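Local coordinates for protein-glutamine deamidase Cif (Burkholderia pseudomallei, PDB 3GQM) that deamidates a specific glutamine side chain of host NEDD8 to glutamate, abolishing cullin-RING ubiquitin ligase activity and so inhibiting the host cell cycle, at residues 112-122 against 258-269. Numbering follows the deposited sequence.
Sequences FKLMTEKDVPI and HEYDFRQFQRNA
Asn-268 shows how one side-chain amide can tie down the end of a helix: both N-H groups of ND2 are spent on carbonyls where helix 104-116 runs out, Leu-114 O at 2.9 Å and Glu-117 O at 2.8 Å. Both oxygens lie in the amide plane, and the first bond is nearly straight (172°). OD1 also accepts a longer bond from Gln-264 NE2, which comes from above the carbonyl plane, and one from a water that also donates to Lys-118 O. A second water joins Thr-116 O to Glu-259 O.

Among apolar contacts, Met-115 meets two aromatic faces with different atoms. Its CG lies over the Phe-265 ring, while the bend at chi3 (60°) carries CE over the face of Tyr-260, 3.4 Å from CE2; SD stands above both rings in longer Met-aromatic contacts. Leu-114 CD2 lies 4.0 Å from Ala-269 CB.

Aromatic contacts involve His-258 of strand 253-260: Phe-112 turns its edge toward the imidazole face in an offset edge-to-face pair, the planes at 88°, with CZ closest to His-258 CB. Thr-116 CB makes a CH-pi contact with that imidazole.

The contact seats the C-terminal end of helix 104-116, which starts at the inferred catalytic Cys-104, against edge strand 253-260 and helix 262-273, consistent with the papain-like fold of its clan, in which the nucleophilic cysteine starts a helix packed on the sheet. Val-149 of neighbouring strand 147-154 touches Phe-112, Met-115 and Thr-116.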
ATOM      1  N   PHE A 112       4.975  -0.260  -3.122  1.00 21.05           N
ATOM      2  CA  PHE A 112       6.214  -0.940  -2.721  1.00 21.15           C
ATOM      3  C   PHE A 112       7.259  -0.985  -3.872  1.00 21.73           C
ATOM      4  O   PHE A 112       8.431  -0.661  -3.642  1.00 21.44           O
ATOM      5  CB  PHE A 112       5.924  -2.376  -2.263  1.00 21.09           C
ATOM      6  CG  PHE A 112       7.151  -3.136  -1.749  1.00 22.33           C
ATOM      7  CD1 PHE A 112       7.475  -3.114  -0.368  1.00 23.56           C
ATOM      8  CD2 PHE A 112       7.981  -3.861  -2.649  1.00 25.06           C
ATOM      9  CE1 PHE A 112       8.602  -3.787   0.135  1.00 23.25           C
ATOM     10  CE2 PHE A 112       9.111  -4.568  -2.178  1.00 22.73           C
ATOM     11  CZ  PHE A 112       9.430  -4.531  -0.778  1.00 23.69           C
ATOM     12  N   LYS A 113       6.848  -1.460  -5.063  1.00 21.37           N
ATOM     13  CA  LYS A 113       7.721  -1.458  -6.240  1.00 21.39           C
ATOM     14  C   LYS A 113       8.160  -0.030  -6.554  1.00 21.94           C
ATOM     15  O   LYS A 113       9.379   0.208  -6.723  1.00 20.91           O
ATOM     16  CB  LYS A 113       7.023  -2.097  -7.461  1.00 23.06           C
ATOM     17  CG  LYS A 113       6.882  -3.667  -7.344  1.00 22.96           C
ATOM     18  CD  LYS A 113       5.970  -4.225  -8.483  1.00 23.22           C
ATOM     19  CE  LYS A 113       6.550  -3.929  -9.913  1.00 23.56           C
ATOM     20  NZ  LYS A 113       7.653  -4.880 -10.154  1.00 21.34           N
ATOM     21  N   LEU A 114       7.201   0.917  -6.593  1.00 20.69           N
ATOM     22  CA  LEU A 114       7.563   2.338  -6.838  1.00 22.07           C
ATOM     23  C   LEU A 114       8.667   2.855  -5.908  1.00 22.79           C
ATOM     24  O   LEU A 114       9.579   3.553  -6.352  1.00 23.59           O
ATOM     25  CB  LEU A 114       6.358   3.279  -6.729  1.00 21.56           C
ATOM     26  CG  LEU A 114       6.490   4.681  -7.350  1.00 23.02           C
ATOM     27  CD1 LEU A 114       6.594   4.605  -8.845  1.00 29.15           C
ATOM     28  CD2 LEU A 114       5.320   5.538  -7.021  1.00 19.63           C
ATOM     29  N   MET A 115       8.596   2.506  -4.634  1.00 21.89           N
ATOM     30  CA  MET A 115       9.572   3.017  -3.668  1.00 23.48           C
ATOM     31  C   MET A 115      10.968   2.365  -3.788  1.00 24.32           C
ATOM     32  O   MET A 115      11.974   3.051  -3.632  1.00 24.44           O
ATOM     33  CB  MET A 115       9.011   2.825  -2.249  1.00 22.14           C
ATOM     34  CG  MET A 115       7.774   3.675  -2.007  1.00 23.64           C
ATOM     35  SD  MET A 115       7.053   3.418  -0.392  1.00 26.75           S
ATOM     36  CE  MET A 115       8.443   3.887   0.652  1.00 28.48           C
ATOM     37  N   THR A 116      11.000   1.042  -4.043  1.00 24.26           N
ATOM     38  CA  THR A 116      12.195   0.222  -3.883  1.00 23.57           C
ATOM     39  C   THR A 116      12.962  -0.044  -5.173  1.00 24.43           C
ATOM     40  O   THR A 116      14.118  -0.377  -5.103  1.00 24.85           O
ATOM     41  CB  THR A 116      11.843  -1.168  -3.289  1.00 24.06           C
ATOM     42  OG1 THR A 116      10.857  -1.810  -4.102  1.00 23.59           O
ATOM     43  CG2 THR A 116      11.301  -1.036  -1.843  1.00 21.23           C
ATOM     44  N   GLU A 117      12.342   0.087  -6.333  1.00 25.56           N
ATOM     45  CA  GLU A 117      12.979  -0.354  -7.599  1.00 27.80           C
ATOM     46  C   GLU A 117      13.925   0.697  -8.170  1.00 29.00           C
ATOM     47  O   GLU A 117      13.708   1.900  -8.032  1.00 28.75           O
ATOM     48  CB  GLU A 117      11.951  -0.734  -8.677  1.00 26.06           C
ATOM     49  CG  GLU A 117      11.350  -2.113  -8.438  1.00 27.97           C
ATOM     50  CD  GLU A 117      10.260  -2.510  -9.431  1.00 28.29           C
ATOM     51  OE1 GLU A 117       9.686  -1.636 -10.143  1.00 24.76           O
ATOM     52  OE2 GLU A 117       9.960  -3.730  -9.469  1.00 31.64           O
ATOM     53  N   LYS A 118      14.950   0.220  -8.848  1.00 30.59           N
ATOM     54  CA  LYS A 118      15.822   1.108  -9.597  1.00 32.65           C
ATOM     55  C   LYS A 118      15.812   0.534 -11.007  1.00 33.06           C
ATOM     56  O   LYS A 118      14.994   0.922 -11.841  1.00 33.13           O
ATOM     57  CB  LYS A 118      17.209   1.065  -8.953  1.00 31.92           C
ATOM     58  CG  LYS A 118      18.093   2.238  -9.213  1.00 35.79           C
ATOM     59  CD  LYS A 118      18.790   2.188 -10.557  1.00 40.71           C
ATOM     60  CE  LYS A 118      20.145   2.884 -10.485  1.00 43.35           C
ATOM     61  NZ  LYS A 118      20.218   3.823  -9.315  1.00 49.00           N
ATOM     62  N   ASP A 119      16.672  -0.451 -11.226  1.00 34.72           N
ATOM     63  CA  ASP A 119      16.805  -1.073 -12.524  1.00 36.66           C
ATOM     64  C   ASP A 119      16.627  -2.602 -12.459  1.00 36.96           C
ATOM     65  O   ASP A 119      16.570  -3.261 -13.502  1.00 37.68           O
ATOM     66  CB  ASP A 119      18.129  -0.627 -13.200  1.00 37.41           C
ATOM     67  CG  ASP A 119      19.358  -0.744 -12.280  1.00 39.36           C
ATOM     68  OD1 ASP A 119      19.298  -1.274 -11.136  1.00 44.10           O
ATOM     69  OD2 ASP A 119      20.434  -0.317 -12.728  1.00 46.15           O
ATOM     70  N   VAL A 120      16.517  -3.156 -11.246  1.00 36.35           N
ATOM     71  CA  VAL A 120      16.233  -4.592 -11.047  1.00 36.27           C
ATOM     72  C   VAL A 120      14.789  -4.779 -10.511  1.00 35.84           C
ATOM     73  O   VAL A 120      14.494  -4.307  -9.433  1.00 34.80           O
ATOM     74  CB  VAL A 120      17.214  -5.243 -10.051  1.00 36.31           C
ATOM     75  CG1 VAL A 120      16.919  -6.743  -9.868  1.00 37.71           C
ATOM     76  CG2 VAL A 120      18.676  -5.068 -10.521  1.00 38.84           C
ATOM     77  N   PRO A 121      13.908  -5.469 -11.269  1.00 35.98           N
ATOM     78  CA  PRO A 121      12.500  -5.678 -10.882  1.00 36.06           C
ATOM     79  C   PRO A 121      12.378  -6.385  -9.534  1.00 36.02           C
ATOM     80  O   PRO A 121      13.217  -7.223  -9.198  1.00 37.11           O
ATOM     81  CB  PRO A 121      11.948  -6.554 -12.004  1.00 35.36           C
ATOM     82  CG  PRO A 121      12.888  -6.264 -13.184  1.00 37.65           C
ATOM     83  CD  PRO A 121      14.232  -6.145 -12.542  1.00 35.98           C
ATOM     84  N   ILE A 122      11.385  -6.001  -8.742  1.00 35.01           N
ATOM     85  CA  ILE A 122      11.123  -6.661  -7.462  1.00 34.37           C
ATOM     86  C   ILE A 122       9.648  -7.083  -7.447  1.00 33.65           C
ATOM     87  O   ILE A 122       8.752  -6.312  -7.800  1.00 33.19           O
ATOM     88  CB  ILE A 122      11.398  -5.746  -6.228  1.00 35.16           C
ATOM     89  CG1 ILE A 122      12.847  -5.232  -6.214  1.00 35.77           C
ATOM     90  CG2 ILE A 122      11.162  -6.502  -4.895  1.00 34.93           C
ATOM     91  CD1 ILE A 122      13.010  -3.928  -5.395  1.00 31.56           C
ATOM     92  N   HIS A 258      12.319  -3.832   3.200  1.00 27.76           N
ATOM     93  CA  HIS A 258      13.224  -3.697   2.069  1.00 26.51           C
ATOM     94  C   HIS A 258      13.717  -2.271   2.069  1.00 27.21           C
ATOM     95  O   HIS A 258      12.918  -1.326   2.092  1.00 25.53           O
ATOM     96  CB  HIS A 258      12.437  -3.932   0.780  1.00 25.20           C
ATOM     97  CG  HIS A 258      13.291  -4.167  -0.416  1.00 25.92           C
ATOM     98  ND1 HIS A 258      14.150  -3.213  -0.915  1.00 26.32           N
ATOM     99  CD2 HIS A 258      13.412  -5.247  -1.232  1.00 27.08           C
ATOM    100  CE1 HIS A 258      14.775  -3.697  -1.980  1.00 26.04           C
ATOM    101  NE2 HIS A 258      14.350  -4.928  -2.188  1.00 28.07           N
ATOM    102  N   GLU A 259      15.025  -2.097   1.947  1.00 27.12           N
ATOM    103  CA  GLU A 259      15.564  -0.750   1.850  1.00 27.60           C
ATOM    104  C   GLU A 259      15.105  -0.060   0.578  1.00 27.08           C
ATOM    105  O   GLU A 259      14.762  -0.721  -0.433  1.00 26.67           O
ATOM    106  CB  GLU A 259      17.108  -0.735   1.900  1.00 27.61           C
ATOM    107  CG  GLU A 259      17.780  -1.539   0.804  1.00 31.68           C
ATOM    108  CD  GLU A 259      19.299  -1.619   1.019  1.00 38.75           C
ATOM    109  OE1 GLU A 259      19.951  -0.577   0.863  1.00 41.35           O
ATOM    110  OE2 GLU A 259      19.833  -2.704   1.378  1.00 41.75           O
ATOM    111  N   TYR A 260      15.113   1.267   0.633  1.00 25.63           N
ATOM    112  CA  TYR A 260      14.950   2.053  -0.573  1.00 26.31           C
ATOM    113  C   TYR A 260      15.813   3.295  -0.539  1.00 26.26           C
ATOM    114  O   TYR A 260      16.142   3.841   0.543  1.00 25.90           O
ATOM    115  CB  TYR A 260      13.459   2.398  -0.830  1.00 25.87           C
ATOM    116  CG  TYR A 260      12.800   3.401   0.119  1.00 25.44           C
ATOM    117  CD1 TYR A 260      12.827   4.787  -0.147  1.00 23.20           C
ATOM    118  CD2 TYR A 260      12.158   2.951   1.290  1.00 24.42           C
ATOM    119  CE1 TYR A 260      12.217   5.706   0.712  1.00 24.33           C
ATOM    120  CE2 TYR A 260      11.539   3.858   2.159  1.00 25.81           C
ATOM    121  CZ  TYR A 260      11.544   5.224   1.857  1.00 25.16           C
ATOM    122  OH  TYR A 260      10.941   6.059   2.739  1.00 24.54           O
ATOM    123  N   ASP A 261      16.200   3.710  -1.732  1.00 27.04           N
ATOM    124  CA  ASP A 261      16.811   4.998  -1.960  1.00 29.08           C
ATOM    125  C   ASP A 261      15.743   6.079  -2.083  1.00 28.30           C
ATOM    126  O   ASP A 261      14.936   6.040  -2.998  1.00 28.35           O
ATOM    127  CB  ASP A 261      17.559   4.989  -3.288  1.00 30.96           C
ATOM    128  CG  ASP A 261      18.291   6.287  -3.514  1.00 35.54           C
ATOM    129  OD1 ASP A 261      19.431   6.375  -3.034  1.00 45.15           O
ATOM    130  OD2 ASP A 261      17.727   7.227  -4.121  1.00 43.36           O
ATOM    131  N   PHE A 262      15.766   7.075  -1.220  1.00 27.44           N
ATOM    132  CA  PHE A 262      14.780   8.149  -1.360  1.00 28.26           C
ATOM    133  C   PHE A 262      14.724   8.908  -2.690  1.00 27.21           C
ATOM    134  O   PHE A 262      13.640   9.257  -3.179  1.00 26.46           O
ATOM    135  CB  PHE A 262      14.893   9.140  -0.192  1.00 28.44           C
ATOM    136  CG  PHE A 262      13.829  10.167  -0.202  1.00 30.85           C
ATOM    137  CD1 PHE A 262      12.528   9.829   0.214  1.00 32.51           C
ATOM    138  CD2 PHE A 262      14.107  11.468  -0.653  1.00 31.34           C
ATOM    139  CE1 PHE A 262      11.505  10.774   0.175  1.00 34.67           C
ATOM    140  CE2 PHE A 262      13.109  12.436  -0.694  1.00 33.44           C
ATOM    141  CZ  PHE A 262      11.804  12.106  -0.279  1.00 35.57           C
ATOM    142  N   ARG A 263      15.872   9.233  -3.256  1.00 27.07           N
ATOM    143  CA  ARG A 263      15.868   9.956  -4.552  1.00 28.03           C
ATOM    144  C   ARG A 263      15.363   9.078  -5.677  1.00 27.04           C
ATOM    145  O   ARG A 263      14.741   9.574  -6.606  1.00 27.34           O
ATOM    146  CB  ARG A 263      17.277  10.459  -4.939  1.00 27.79           C
ATOM    147  CG  ARG A 263      17.785  11.598  -4.050  1.00 30.91           C
ATOM    148  CD  ARG A 263      19.074  12.201  -4.695  1.00 35.87           C
ATOM    149  NE  ARG A 263      19.740  13.160  -3.822  1.00 37.00           N
ATOM    150  CZ  ARG A 263      19.248  14.371  -3.545  1.00 37.81           C
ATOM    151  NH1 ARG A 263      19.918  15.179  -2.741  1.00 40.39           N
ATOM    152  NH2 ARG A 263      18.093  14.769  -4.077  1.00 34.65           N
ATOM    153  N   GLN A 264      15.645   7.785  -5.603  1.00 27.32           N
ATOM    154  CA  GLN A 264      15.132   6.829  -6.648  1.00 28.91           C
ATOM    155  C   GLN A 264      13.630   6.784  -6.594  1.00 28.67           C
ATOM    156  O   GLN A 264      12.967   6.858  -7.659  1.00 28.50           O
ATOM    157  CB  GLN A 264      15.701   5.406  -6.468  1.00 28.33           C
ATOM    158  CG  GLN A 264      15.528   4.536  -7.714  1.00 31.51           C
ATOM    159  CD  GLN A 264      16.008   5.249  -8.998  1.00 35.55           C
ATOM    160  OE1 GLN A 264      17.103   5.779  -9.057  1.00 39.69           O
ATOM    161  NE2 GLN A 264      15.170   5.283 -10.000  1.00 33.88           N
ATOM    162  N   PHE A 265      13.095   6.715  -5.351  1.00 27.69           N
ATOM    163  CA  PHE A 265      11.634   6.804  -5.127  1.00 27.29           C
ATOM    164  C   PHE A 265      11.003   8.049  -5.795  1.00 26.78           C
ATOM    165  O   PHE A 265      10.001   7.967  -6.533  1.00 25.74           O
ATOM    166  CB  PHE A 265      11.300   6.770  -3.614  1.00 27.09           C
ATOM    167  CG  PHE A 265       9.829   7.077  -3.284  1.00 29.15           C
ATOM    168  CD1 PHE A 265       8.788   6.629  -4.100  1.00 27.36           C
ATOM    169  CD2 PHE A 265       9.498   7.783  -2.132  1.00 30.63           C
ATOM    170  CE1 PHE A 265       7.465   6.935  -3.818  1.00 28.97           C
ATOM    171  CE2 PHE A 265       8.160   8.085  -1.824  1.00 30.95           C
ATOM    172  CZ  PHE A 265       7.139   7.651  -2.658  1.00 30.04           C
ATOM    173  N   GLN A 266      11.584   9.202  -5.496  1.00 27.70           N
ATOM    174  CA  GLN A 266      11.128  10.476  -6.063  1.00 27.88           C
ATOM    175  C   GLN A 266      11.210  10.399  -7.556  1.00 27.27           C
ATOM    176  O   GLN A 266      10.296  10.785  -8.257  1.00 28.02           O
ATOM    177  CB  GLN A 266      12.033  11.601  -5.591  1.00 28.59           C
ATOM    178  CG  GLN A 266      11.889  11.932  -4.129  1.00 28.21           C
ATOM    179  CD  GLN A 266      12.677  13.190  -3.820  1.00 36.18           C
ATOM    180  OE1 GLN A 266      13.904  13.177  -3.811  1.00 39.13           O
ATOM    181  NE2 GLN A 266      11.982  14.274  -3.587  1.00 38.70           N
ATOM    182  N   ARG A 267      12.311   9.861  -8.027  1.00 28.37           N
ATOM    183  CA  ARG A 267      12.539   9.743  -9.448  1.00 30.54           C
ATOM    184  C   ARG A 267      11.483   8.813 -10.101  1.00 29.53           C
ATOM    185  O   ARG A 267      10.875   9.182 -11.117  1.00 30.93           O
ATOM    186  CB  ARG A 267      13.988   9.276  -9.709  1.00 30.17           C
ATOM    187  CG  ARG A 267      14.444   9.550 -11.117  1.00 38.22           C
ATOM    188  CD  ARG A 267      15.988   9.363 -11.280  1.00 45.01           C
ATOM    189  NE  ARG A 267      16.451   9.925 -12.567  1.00 49.61           N
ATOM    190  CZ  ARG A 267      16.654  11.227 -12.846  1.00 50.66           C
ATOM    191  NH1 ARG A 267      16.473  12.201 -11.957  1.00 48.47           N
ATOM    192  NH2 ARG A 267      17.049  11.563 -14.058  1.00 51.95           N
ATOM    193  N   ASN A 268      11.236   7.647  -9.522  1.00 28.60           N
ATOM    194  CA  ASN A 268      10.174   6.759 -10.069  1.00 28.60           C
ATOM    195  C   ASN A 268       8.839   7.436 -10.062  1.00 28.59           C
ATOM    196  O   ASN A 268       8.073   7.357 -11.057  1.00 28.79           O
ATOM    197  CB  ASN A 268      10.088   5.424  -9.312  1.00 27.01           C
ATOM    198  CG  ASN A 268      11.343   4.603  -9.435  1.00 28.76           C
ATOM    199  OD1 ASN A 268      12.092   4.754 -10.415  1.00 25.74           O
ATOM    200  ND2 ASN A 268      11.595   3.696  -8.448  1.00 24.77           N
ATOM    201  N   ALA A 269       8.523   8.136  -8.967  1.00 28.50           N
ATOM    202  CA  ALA A 269       7.178   8.728  -8.896  1.00 29.34           C
ATOM    203  C   ALA A 269       7.014   9.883  -9.890  1.00 31.16           C
ATOM    204  O   ALA A 269       5.902  10.115 -10.411  1.00 30.18           O
ATOM    205  CB  ALA A 269       6.811   9.187  -7.488  1.00 28.76           C
TER
HETATM  206  O   HOH W   1      15.750  -0.843  -3.145  1.00 33.92           O
HETATM  207  O   HOH W   2      12.495   2.045 -11.199  1.00 27.35           O